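PDB 7CUP: 2,5-dihydroxypyridine 5,6-dioxygenase from Pseudomonas putida KT2440, which uses a non-heme iron centre and molecular oxygen to cleave the ring of 2,5-dihydroxypyridine between carbons 5 and 6, yielding N-formylmaleamate in nicotinate degradation. Local coordinates for residues D71-G83 and M101-L113. Sequence-based numbering, arbitrary orientation.
Sequences DMTAYCGDTALTG and MMLLHSPEQEQIL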
loop_
_atom_site.group_PDB
_atom_site.type_symbol
_atom_site.label_atom_id
_atom_site.label_comp_id
_atom_site.label_asym_id
_atom_site.label_seq_id
_atom_site.Cartn_x
_atom_site.Cartn_y
_atom_site.Cartn_z
ATOM N N ASP A 71 -24.305 -5.949 -1.530
ATOM C CA ASP A 71 -25.189 -4.866 -1.033
ATOM C C ASP A 71 -25.637 -5.246 0.378
ATOM O O ASP A 71 -26.390 -6.207 0.560
ATOM C CB ASP A 71 -26.353 -4.559 -1.976
ATOM C CG ASP A 71 -27.104 -3.292 -1.587
ATOM O OD1 ASP A 71 -27.329 -3.084 -0.373
ATOM O OD2 ASP A 71 -27.434 -2.521 -2.498
ATOM N N MET A 72 -25.229 -4.456 1.346
ATOM C CA MET A 72 -25.451 -4.797 2.770
ATOM C C MET A 72 -26.892 -4.527 3.201
ATOM O O MET A 72 -27.247 -5.035 4.257
ATOM C CB MET A 72 -24.469 -4.022 3.635
ATOM C CG MET A 72 -23.076 -4.607 3.439
ATOM S SD MET A 72 -21.939 -4.166 4.738
ATOM C CE MET A 72 -22.959 -4.346 6.205
ATOM N N THR A 73 -27.708 -3.862 2.380
ATOM C CA THR A 73 -29.173 -3.694 2.628
ATOM C C THR A 73 -29.920 -4.988 2.285
ATOM O O THR A 73 -31.088 -5.114 2.702
ATOM C CB THR A 73 -29.785 -2.532 1.830
ATOM O OG1 THR A 73 -29.895 -2.913 0.456
ATOM C CG2 THR A 73 -28.977 -1.263 1.980
ATOM N N ALA A 74 -29.289 -5.905 1.549
ATOM C CA ALA A 74 -29.946 -7.132 1.051
ATOM C C ALA A 74 -30.303 -8.078 2.215
ATOM O O ALA A 74 -31.313 -8.800 2.109
ATOM C CB ALA A 74 -29.040 -7.791 0.046
ATOM N N TYR A 75 -29.521 -8.098 3.298
ATOM C CA TYR A 75 -29.630 -9.129 4.358
ATOM C C TYR A 75 -29.593 -8.518 5.766
ATOM O O TYR A 75 -28.486 -8.252 6.297
ATOM C CB TYR A 75 -28.515 -10.155 4.227
ATOM C CG TYR A 75 -28.836 -11.451 4.926
ATOM C CD1 TYR A 75 -28.655 -11.594 6.297
ATOM C CD2 TYR A 75 -29.334 -12.521 4.213
ATOM C CE1 TYR A 75 -28.942 -12.786 6.941
ATOM C CE2 TYR A 75 -29.623 -13.722 4.841
ATOM C CZ TYR A 75 -29.442 -13.849 6.207
ATOM O OH TYR A 75 -29.741 -15.034 6.797
ATOM N N CYS A 76 -30.775 -8.390 6.383
ATOM C CA CYS A 76 -30.986 -7.773 7.722
ATOM C C CYS A 76 -30.923 -8.867 8.780
ATOM O O CYS A 76 -31.909 -9.564 8.987
ATOM C CB CYS A 76 -32.321 -7.037 7.782
ATOM S SG CYS A 76 -32.406 -5.704 6.571
ATOM N N GLY A 77 -29.760 -9.056 9.372
ATOM C CA GLY A 77 -29.616 -9.988 10.495
ATOM C C GLY A 77 -28.833 -9.368 11.621
ATOM O O GLY A 77 -28.978 -8.164 11.856
ATOM N N ASP A 78 -28.029 -10.196 12.279
ATOM C CA ASP A 78 -27.036 -9.758 13.276
ATOM C C ASP A 78 -26.089 -8.813 12.552
ATOM O O ASP A 78 -26.124 -8.730 11.303
ATOM C CB ASP A 78 -26.353 -10.964 13.925
ATOM C CG ASP A 78 -27.313 -11.813 14.741
ATOM O OD1 ASP A 78 -28.449 -11.375 14.956
ATOM O OD2 ASP A 78 -26.926 -12.922 15.124
ATOM N N THR A 79 -25.356 -8.049 13.336
ATOM C CA THR A 79 -24.322 -7.104 12.875
ATOM C C THR A 79 -23.081 -7.319 13.738
ATOM O O THR A 79 -23.104 -8.165 14.658
ATOM C CB THR A 79 -24.798 -5.637 12.934
ATOM O OG1 THR A 79 -24.737 -5.126 14.274
ATOM C CG2 THR A 79 -26.199 -5.435 12.403
ATOM N N ALA A 80 -22.056 -6.519 13.495
ATOM C CA ALA A 80 -20.777 -6.619 14.210
ATOM C C ALA A 80 -21.017 -6.186 15.656
ATOM O O ALA A 80 -20.225 -6.554 16.517
ATOM C CB ALA A 80 -19.720 -5.819 13.496
ATOM N N LEU A 81 -22.129 -5.519 15.942
ATOM C CA LEU A 81 -22.456 -5.122 17.332
ATOM C C LEU A 81 -23.128 -6.248 18.098
ATOM O O LEU A 81 -23.159 -6.150 19.347
ATOM C CB LEU A 81 -23.350 -3.884 17.318
ATOM C CG LEU A 81 -22.614 -2.585 17.016
ATOM C CD1 LEU A 81 -23.552 -1.424 17.233
ATOM C CD2 LEU A 81 -21.354 -2.434 17.865
ATOM N N THR A 82 -23.653 -7.272 17.434
ATOM C CA THR A 82 -24.425 -8.317 18.158
ATOM C C THR A 82 -23.478 -8.979 19.161
ATOM O O THR A 82 -22.416 -9.407 18.715
ATOM C CB THR A 82 -25.068 -9.347 17.227
ATOM O OG1 THR A 82 -25.830 -8.585 16.283
ATOM C CG2 THR A 82 -25.937 -10.333 17.980
ATOM N N GLY A 83 -23.858 -9.029 20.440
ATOM C CA GLY A 83 -23.075 -9.667 21.522
ATOM C C GLY A 83 -21.761 -8.943 21.777
ATOM O O GLY A 83 -20.829 -9.575 22.312
ATOM N N MET A 101 -19.359 1.819 7.723
ATOM C CA MET A 101 -19.418 0.336 7.555
ATOM C C MET A 101 -20.866 -0.181 7.433
ATOM O O MET A 101 -21.003 -1.382 7.124
ATOM C CB MET A 101 -18.697 -0.400 8.694
ATOM C CG MET A 101 -19.458 -0.469 9.987
ATOM S SD MET A 101 -18.608 -1.516 11.219
ATOM C CE MET A 101 -19.265 -3.122 10.831
ATOM N N MET A 102 -21.886 0.656 7.695
ATOM C CA MET A 102 -23.324 0.353 7.444
ATOM C C MET A 102 -23.809 -0.595 8.533
ATOM O O MET A 102 -24.044 -1.763 8.229
ATOM C CB MET A 102 -23.524 -0.315 6.080
ATOM C CG MET A 102 -24.262 0.515 5.085
ATOM S SD MET A 102 -26.009 0.499 5.420
ATOM C CE MET A 102 -26.461 -1.054 4.663
ATOM N N LEU A 103 -23.862 -0.106 9.765
ATOM C CA LEU A 103 -24.514 -0.795 10.896
ATOM C C LEU A 103 -25.995 -0.816 10.571
ATOM O O LEU A 103 -26.602 0.255 10.605
ATOM C CB LEU A 103 -24.326 -0.014 12.199
ATOM C CG LEU A 103 -23.011 -0.185 12.929
ATOM C CD1 LEU A 103 -23.109 0.558 14.244
ATOM C CD2 LEU A 103 -22.663 -1.651 13.151
ATOM N N LEU A 104 -26.547 -1.979 10.287
ATOM C CA LEU A 104 -27.986 -2.089 9.979
ATOM C C LEU A 104 -28.778 -1.726 11.244
ATOM O O LEU A 104 -28.209 -1.880 12.381
ATOM C CB LEU A 104 -28.236 -3.508 9.478
ATOM C CG LEU A 104 -27.666 -3.802 8.096
ATOM C CD1 LEU A 104 -28.217 -5.123 7.581
ATOM C CD2 LEU A 104 -27.971 -2.675 7.110
ATOM N N HIS A 105 -29.986 -1.170 11.068
ATOM C CA HIS A 105 -30.906 -0.854 12.194
ATOM C C HIS A 105 -30.985 -2.113 13.061
ATOM O O HIS A 105 -31.186 -3.173 12.511
ATOM C CB HIS A 105 -32.265 -0.341 11.685
ATOM C CG HIS A 105 -32.216 1.016 11.057
ATOM N ND1 HIS A 105 -31.034 1.596 10.619
ATOM C CD2 HIS A 105 -33.198 1.892 10.746
ATOM C CE1 HIS A 105 -31.294 2.770 10.078
ATOM N NE2 HIS A 105 -32.611 2.979 10.145
ATOM N N SER A 106 -30.704 -2.026 14.355
ATOM C CA SER A 106 -30.616 -3.214 15.235
ATOM C C SER A 106 -30.938 -2.803 16.658
ATOM O O SER A 106 -30.872 -1.618 16.983
ATOM C CB SER A 106 -29.269 -3.835 15.125
ATOM O OG SER A 106 -28.256 -2.924 15.519
ATOM N N PRO A 107 -31.290 -3.749 17.553
ATOM C CA PRO A 107 -31.484 -3.402 18.958
ATOM C C PRO A 107 -30.262 -2.630 19.496
ATOM O O PRO A 107 -30.456 -1.684 20.255
ATOM C CB PRO A 107 -31.720 -4.741 19.689
ATOM C CG PRO A 107 -31.449 -5.828 18.648
ATOM C CD PRO A 107 -31.541 -5.170 17.282
ATOM N N GLU A 108 -29.047 -2.982 19.064
ATOM C CA GLU A 108 -27.793 -2.412 19.639
ATOM C C GLU A 108 -27.611 -0.960 19.174
ATOM O O GLU A 108 -27.252 -0.108 20.004
ATOM C CB GLU A 108 -26.580 -3.266 19.284
ATOM C CG GLU A 108 -26.623 -4.666 19.888
ATOM C CD GLU A 108 -27.521 -5.653 19.157
ATOM O OE1 GLU A 108 -28.163 -5.252 18.174
ATOM O OE2 GLU A 108 -27.546 -6.812 19.556
ATOM N N GLN A 109 -27.863 -0.684 17.903
ATOM C CA GLN A 109 -27.858 0.678 17.326
ATOM C C GLN A 109 -28.931 1.530 18.014
ATOM O O GLN A 109 -28.667 2.717 18.269
ATOM C CB GLN A 109 -28.067 0.654 15.808
ATOM C CG GLN A 109 -28.298 2.045 15.248
ATOM C CD GLN A 109 -28.211 2.192 13.748
ATOM O OE1 GLN A 109 -27.126 2.133 13.156
ATOM N NE2 GLN A 109 -29.354 2.476 13.131
ATOM N N GLU A 110 -30.107 0.958 18.254
ATOM C CA GLU A 110 -31.234 1.624 18.939
ATOM C C GLU A 110 -30.790 2.055 20.337
ATOM O O GLU A 110 -31.066 3.191 20.718
ATOM C CB GLU A 110 -32.431 0.674 18.998
ATOM C CG GLU A 110 -33.651 1.314 19.604
ATOM C CD GLU A 110 -34.334 2.325 18.699
ATOM O OE1 GLU A 110 -35.498 2.667 19.005
ATOM O OE2 GLU A 110 -33.726 2.751 17.677
ATOM N N GLN A 111 -30.070 1.189 21.046
ATOM C CA GLN A 111 -29.520 1.473 22.397
ATOM C C GLN A 111 -28.495 2.616 22.315
ATOM O O GLN A 111 -28.546 3.512 23.179
ATOM C CB GLN A 111 -28.958 0.193 22.995
ATOM C CG GLN A 111 -30.048 -0.712 23.554
ATOM C CD GLN A 111 -29.518 -2.109 23.754
ATOM O OE1 GLN A 111 -28.337 -2.305 24.028
ATOM N NE2 GLN A 111 -30.381 -3.100 23.598
ATOM N N ILE A 112 -27.639 2.643 21.284
ATOM C CA ILE A 112 -26.690 3.780 21.081
ATOM C C ILE A 112 -27.492 5.082 20.989
ATOM O O ILE A 112 -27.171 6.014 21.710
ATOM C CB ILE A 112 -25.749 3.582 19.867
ATOM C CG1 ILE A 112 -24.912 2.311 20.009
ATOM C CG2 ILE A 112 -24.872 4.817 19.686
ATOM C CD1 ILE A 112 -24.148 1.928 18.771
ATOM N N LEU A 113 -28.474 5.161 20.101
ATOM C CA LEU A 113 -29.285 6.395 19.868
ATOM C C LEU A 113 -30.046 6.821 21.151
ATOM O O LEU A 113 -30.120 8.038 21.471
ATOM C CB LEU A 113 -30.249 6.094 18.713
ATOM C CG LEU A 113 -29.592 5.806 17.357
ATOM C CD1 LEU A 113 -30.643 5.474 16.309
ATOM C CD2 LEU A 113 -28.756 6.990 16.899
HETATM O O HOH W 1 -26.020 -7.800 21.474
#
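Met72 and Met102 pack against each other: the bend at chi3 (42°) brings Met72 CE within 3.5 Å of Met102 O, while Met102 CE reaches Met72 CB and Thr73 CG2. Just before, Asp71 OD1 closes an Asx turn, accepting from Thr73 N, roughly in line with the C-O bond, and from the Thr73 hydroxyl, well outside the carboxylate plane. Leu104 CD1 packs against the backbone, 3.5 Å from Met72 O and 3.4 Å from Tyr75 O, with Cys76 alongside. At Thr79, CG2 packs on Leu104 CB and OG1 accepts from Leu81 N in an ST turn. Ala80 CB touches the methyl of Met101. Leu81 turns toward the other segment, its CD1 touching Leu103 CD1 (3.6 Å) and, from a direction nearly perpendicular, Ile112 CD1 (3.7 Å), its CB against Glu108 CB. No direct hydrogen bond crosses; one water, 2.6 Å from Glu108 OE2 and 2.7 Å from Gly83 N, bridges the far end. Ser106 N-caps the helix through Gln109 N. The contact illustrates how a loop packs over the segment linking strand 96-99 of a parallel alpha/beta sheet to its helix, beside the iron site: Thr73 O is hydrogen-bonded to ND1 of the iron ligand His318.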